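Local coordinates for Lmo1076 protein (Listeria monocytogenes serovar 1/2a, PDB 5JQC) that is a putative secreted autolysin, probably an amidase that degrades cell wall, represented here by a fragment of three GW modules, at residues N102-T113 with Q141-Q152. Numbering follows the deposited sequence. Where two conformers were deposited one is given.
Sequences NVKTLNLTGKIT and QNKDAKIIKQGQ
Leu108 and Ile147 pair through two backbone hydrogen bonds, from Ile147 N to Leu108 O at 2.7 Å and from Leu108 N to Ile147 O at 3.0 Å. Gly110 with Ala145 and Lys104 with Gln150 are doubly bonded in the same antiparallel way. Between Thr105 and Leu108 the register slips by one residue, a beta bulge, where Leu106 N still reaches Ile148 O at 2.8 Å but from above the carbonyl plane, 68° out of it. Side-chain amides close both ends. Gln150 NE2 gives a nearly straight bond to Asn102 O, long at 3.3 Å and lying in both the carbonyl plane and the amide plane of the glutamine. At the far end Gln141, bent at chi2 (59°), swings NE2 back to Thr113 O at 2.8 Å, meeting that oxygen from above its carbonyl plane.

The two strands are the neighbouring 103-112 and 144-153 of the five-stranded antiparallel sheet in the middle GW module, a member of the SH3 clan; strand 156-163 continues the sheet beyond 144-153, and strand 176-178 flanks 103-112. On the face that carries Leu108, Ala145 and Ile147, CD1 of Leu106 is caught between Ile147 CG2 and Gln150 CB, 3.6 Å from each. Leu108 crosses Ile147 at CB to CB, and the CD1 of Ile112 rests on the methyl of Ala145; Phe176 of strand 176-178 touches both Ile112 and Ile147. Lys104 and Gln150 run alongside each other, pointing the same way, with their CG atoms 3.7 Å apart. On the other face Lys111 brings CE to 3.6 Å from Asp144 OD1, but its NZ is hydrogen-bonded to Ser211, while Asp144 OD1 is bonded to the hydroxyl of Tyr179.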
loop_
_atom_site.group_PDB
_atom_site.type_symbol
_atom_site.label_atom_id
_atom_site.label_comp_id
_atom_site.label_asym_id
_atom_site.label_seq_id
_atom_site.Cartn_x
_atom_site.Cartn_y
_atom_site.Cartn_z
ATOM N N ASN A 102 -5.599 6.124 -4.578
ATOM C CA ASN A 102 -5.925 4.736 -4.883
ATOM C C ASN A 102 -5.852 3.860 -3.631
ATOM O O ASN A 102 -5.491 2.686 -3.705
ATOM C CB ASN A 102 -5.009 4.195 -5.991
ATOM C CG ASN A 102 -5.703 3.190 -6.898
ATOM O OD1 ASN A 102 -6.927 3.217 -7.055
ATOM N ND2 ASN A 102 -4.924 2.298 -7.504
ATOM N N VAL A 103 -6.186 4.434 -2.476
ATOM C CA VAL A 103 -6.036 3.758 -1.189
ATOM C C VAL A 103 -7.184 2.774 -1.005
ATOM O O VAL A 103 -8.352 3.175 -0.944
ATOM C CB VAL A 103 -6.005 4.774 -0.036
ATOM C CG1 VAL A 103 -5.770 4.057 1.292
ATOM C CG2 VAL A 103 -4.957 5.836 -0.282
ATOM N N LYS A 104 -6.863 1.487 -0.887
ATOM C CA LYS A 104 -7.915 0.515 -0.621
ATOM C C LYS A 104 -7.404 -0.617 0.256
ATOM O O LYS A 104 -6.214 -0.950 0.252
ATOM C CB LYS A 104 -8.517 -0.044 -1.917
ATOM C CG LYS A 104 -7.590 -0.774 -2.858
ATOM C CD LYS A 104 -8.368 -1.179 -4.110
ATOM C CE LYS A 104 -7.579 -2.079 -5.054
ATOM N NZ LYS A 104 -8.501 -2.931 -5.874
ATOM N N THR A 105 -8.331 -1.179 1.030
ATOM C CA THR A 105 -8.071 -2.376 1.809
ATOM C C THR A 105 -7.852 -3.566 0.880
ATOM O O THR A 105 -8.462 -3.662 -0.189
ATOM C CB THR A 105 -9.249 -2.634 2.750
ATOM O OG1 THR A 105 -9.361 -1.542 3.672
ATOM C CG2 THR A 105 -9.061 -3.934 3.536
ATOM N N LEU A 106 -6.955 -4.468 1.284
ATOM C CA LEU A 106 -6.591 -5.639 0.501
ATOM C C LEU A 106 -6.608 -6.865 1.390
ATOM O O LEU A 106 -6.561 -6.765 2.620
ATOM C CB LEU A 106 -5.192 -5.494 -0.116
ATOM C CG LEU A 106 -5.011 -4.402 -1.160
ATOM C CD1 LEU A 106 -3.555 -4.338 -1.604
ATOM C CD2 LEU A 106 -5.931 -4.679 -2.330
ATOM N N ASN A 107 -6.622 -8.041 0.746
ATOM C CA ASN A 107 -6.487 -9.309 1.459
ATOM C C ASN A 107 -5.652 -10.267 0.605
ATOM O O ASN A 107 -6.142 -11.238 0.029
ATOM C CB ASN A 107 -7.854 -9.920 1.793
ATOM C CG ASN A 107 -7.732 -11.265 2.487
ATOM O OD1 ASN A 107 -6.818 -11.472 3.291
ATOM N ND2 ASN A 107 -8.636 -12.196 2.163
ATOM N N LEU A 108 -4.352 -10.015 0.533
ATOM C CA LEU A 108 -3.456 -10.812 -0.284
ATOM C C LEU A 108 -2.402 -11.442 0.604
ATOM O O LEU A 108 -2.179 -11.009 1.739
ATOM C CB LEU A 108 -2.770 -9.953 -1.357
ATOM C CG LEU A 108 -3.726 -9.049 -2.127
ATOM C CD1 LEU A 108 -2.966 -8.139 -3.090
ATOM C CD2 LEU A 108 -4.722 -9.924 -2.856
ATOM N N THR A 109 -1.742 -12.466 0.074
ATOM C CA THR A 109 -0.527 -12.968 0.687
ATOM C C THR A 109 0.550 -13.107 -0.372
ATOM O O THR A 109 0.265 -13.264 -1.566
ATOM C CB THR A 109 -0.739 -14.315 1.398
ATOM O OG1 THR A 109 -0.752 -15.383 0.438
ATOM C CG2 THR A 109 -2.049 -14.312 2.164
ATOM N N GLY A 110 1.794 -13.053 0.079
ATOM C CA GLY A 110 2.903 -13.201 -0.839
ATOM C C GLY A 110 4.189 -13.350 -0.068
ATOM O O GLY A 110 4.201 -13.429 1.164
ATOM N N LYS A 111 5.283 -13.397 -0.817
ATOM C CA LYS A 111 6.621 -13.518 -0.254
ATOM C C LYS A 111 7.374 -12.221 -0.529
ATOM O O LYS A 111 7.316 -11.695 -1.645
ATOM C CB LYS A 111 7.362 -14.714 -0.855
ATOM C CG LYS A 111 8.828 -14.812 -0.437
ATOM C CD LYS A 111 9.443 -16.173 -0.753
ATOM C CE LYS A 111 8.734 -17.286 0.018
ATOM N NZ LYS A 111 9.401 -18.611 -0.191
ATOM N N ILE A 112 8.042 -11.690 0.493
ATOM C CA ILE A 112 8.869 -10.503 0.317
ATOM C C ILE A 112 10.144 -10.942 -0.385
ATOM O O ILE A 112 10.960 -11.654 0.200
ATOM C CB ILE A 112 9.179 -9.834 1.655
ATOM C CG1 ILE A 112 7.887 -9.319 2.285
ATOM C CG2 ILE A 112 10.198 -8.727 1.438
ATOM C CD1 ILE A 112 8.050 -8.815 3.683
ATOM N N THR A 113 10.315 -10.543 -1.641
ATOM C CA THR A 113 11.467 -10.962 -2.419
ATOM C C THR A 113 12.463 -9.845 -2.689
ATOM O O THR A 113 13.576 -10.132 -3.145
ATOM C CB THR A 113 11.019 -11.572 -3.752
ATOM O OG1 THR A 113 9.908 -10.830 -4.270
ATOM C CG2 THR A 113 10.627 -13.022 -3.561
ATOM N N GLN A 141 13.394 -10.187 4.406
ATOM C CA GLN A 141 13.642 -10.723 3.083
ATOM C C GLN A 141 13.238 -12.193 3.034
ATOM O O GLN A 141 13.467 -12.956 3.978
ATOM C CB GLN A 141 15.111 -10.504 2.715
ATOM C CG GLN A 141 15.582 -11.069 1.376
ATOM C CD GLN A 141 14.838 -10.528 0.176
ATOM O OE1 GLN A 141 14.033 -9.594 0.272
ATOM N NE2 GLN A 141 15.097 -11.136 -0.978
ATOM N N ASN A 142 12.561 -12.567 1.955
ATOM C CA ASN A 142 12.117 -13.936 1.690
ATOM C C ASN A 142 11.133 -14.467 2.723
ATOM O O ASN A 142 10.843 -15.663 2.723
ATOM C CB ASN A 142 13.308 -14.883 1.544
ATOM C CG ASN A 142 14.055 -14.666 0.245
ATOM O OD1 ASN A 142 13.452 -14.459 -0.810
ATOM N ND2 ASN A 142 15.383 -14.703 0.312
ATOM N N LYS A 143 10.551 -13.612 3.570
ATOM C CA LYS A 143 9.503 -14.034 4.494
ATOM C C LYS A 143 8.131 -13.940 3.835
ATOM O O LYS A 143 7.903 -13.124 2.932
ATOM C CB LYS A 143 9.491 -13.187 5.773
ATOM C CG LYS A 143 10.743 -13.290 6.627
ATOM C CD LYS A 143 10.429 -13.104 8.118
ATOM C CE LYS A 143 11.599 -13.588 8.987
ATOM N NZ LYS A 143 11.270 -13.632 10.447
ATOM N N ASP A 144 7.207 -14.765 4.320
ATOM C CA ASP A 144 5.814 -14.644 3.912
ATOM C C ASP A 144 5.154 -13.473 4.614
ATOM O O ASP A 144 5.513 -13.107 5.735
ATOM C CB ASP A 144 5.042 -15.926 4.221
ATOM C CG ASP A 144 5.165 -16.940 3.117
ATOM O OD1 ASP A 144 5.914 -16.669 2.143
ATOM O OD2 ASP A 144 4.538 -18.008 3.232
ATOM N N ALA A 145 4.168 -12.887 3.945
ATOM C CA ALA A 145 3.524 -11.698 4.473
ATOM C C ALA A 145 2.087 -11.646 3.993
ATOM O O ALA A 145 1.743 -12.189 2.936
ATOM C CB ALA A 145 4.283 -10.432 4.057
ATOM N N LYS A 146 1.247 -11.002 4.794
ATOM C CA LYS A 146 -0.132 -10.732 4.429
ATOM C C LYS A 146 -0.243 -9.259 4.050
ATOM O O LYS A 146 0.154 -8.381 4.824
ATOM C CB LYS A 146 -1.080 -11.084 5.574
ATOM C CG LYS A 146 -2.534 -10.995 5.176
ATOM C CD LYS A 146 -3.466 -11.276 6.345
ATOM C CE LYS A 146 -4.910 -11.091 5.924
ATOM N NZ LYS A 146 -5.830 -11.050 7.093
ATOM N N ILE A 147 -0.769 -8.997 2.862
ATOM C CA ILE A 147 -0.924 -7.644 2.346
ATOM C C ILE A 147 -2.344 -7.184 2.656
ATOM O O ILE A 147 -3.315 -7.797 2.199
ATOM C CB ILE A 147 -0.636 -7.612 0.840
ATOM C CG1 ILE A 147 0.868 -7.821 0.592
ATOM C CG2 ILE A 147 -1.180 -6.334 0.230
ATOM C CD1 ILE A 147 1.190 -8.668 -0.642
ATOM N N ILE A 148 -2.474 -6.113 3.440
ATOM C CA ILE A 148 -3.772 -5.704 3.975
ATOM C C ILE A 148 -4.257 -4.352 3.448
ATOM O O ILE A 148 -5.439 -4.015 3.645
ATOM C CB ILE A 148 -3.751 -5.681 5.515
ATOM C CG1 ILE A 148 -2.860 -4.538 5.995
ATOM C CG2 ILE A 148 -3.254 -7.019 6.050
ATOM C CD1 ILE A 148 -2.581 -4.555 7.472
ATOM N N LYS A 149 -3.407 -3.573 2.783
ATOM C CA LYS A 149 -3.827 -2.262 2.309
ATOM C C LYS A 149 -2.849 -1.801 1.241
ATOM O O LYS A 149 -1.673 -2.174 1.268
ATOM C CB LYS A 149 -3.871 -1.262 3.465
ATOM C CG LYS A 149 -4.847 -0.134 3.304
ATOM C CD LYS A 149 -4.594 0.888 4.404
ATOM C CE LYS A 149 -5.781 1.810 4.596
ATOM N NZ LYS A 149 -5.651 2.563 5.874
ATOM N N GLN A 150 -3.333 -0.971 0.316
ATOM C CA GLN A 150 -2.452 -0.335 -0.656
ATOM C C GLN A 150 -2.724 1.159 -0.701
ATOM O O GLN A 150 -3.779 1.638 -0.274
ATOM C CB GLN A 150 -2.608 -0.918 -2.062
ATOM C CG GLN A 150 -3.931 -0.655 -2.727
ATOM C CD GLN A 150 -3.899 -0.992 -4.195
ATOM O OE1 GLN A 150 -3.424 -2.051 -4.571
ATOM N NE2 GLN A 150 -4.372 -0.075 -5.041
ATOM N N GLY A 151 -1.739 1.888 -1.223
ATOM C CA GLY A 151 -1.856 3.305 -1.474
ATOM C C GLY A 151 -0.801 3.705 -2.469
ATOM O O GLY A 151 0.271 3.087 -2.513
ATOM N N GLN A 152 -1.069 4.729 -3.273
ATOM C CA GLN A 152 -0.132 5.137 -4.302
ATOM C C GLN A 152 0.310 6.566 -4.071
ATOM O O GLN A 152 -0.411 7.367 -3.473
ATOM C CB GLN A 152 -0.730 5.019 -5.696
ATOM C CG GLN A 152 -1.055 3.586 -6.065
ATOM C CD GLN A 152 -1.700 3.473 -7.432
ATOM O OE1 GLN A 152 -2.067 4.485 -8.048
ATOM N NE2 GLN A 152 -1.840 2.235 -7.920
#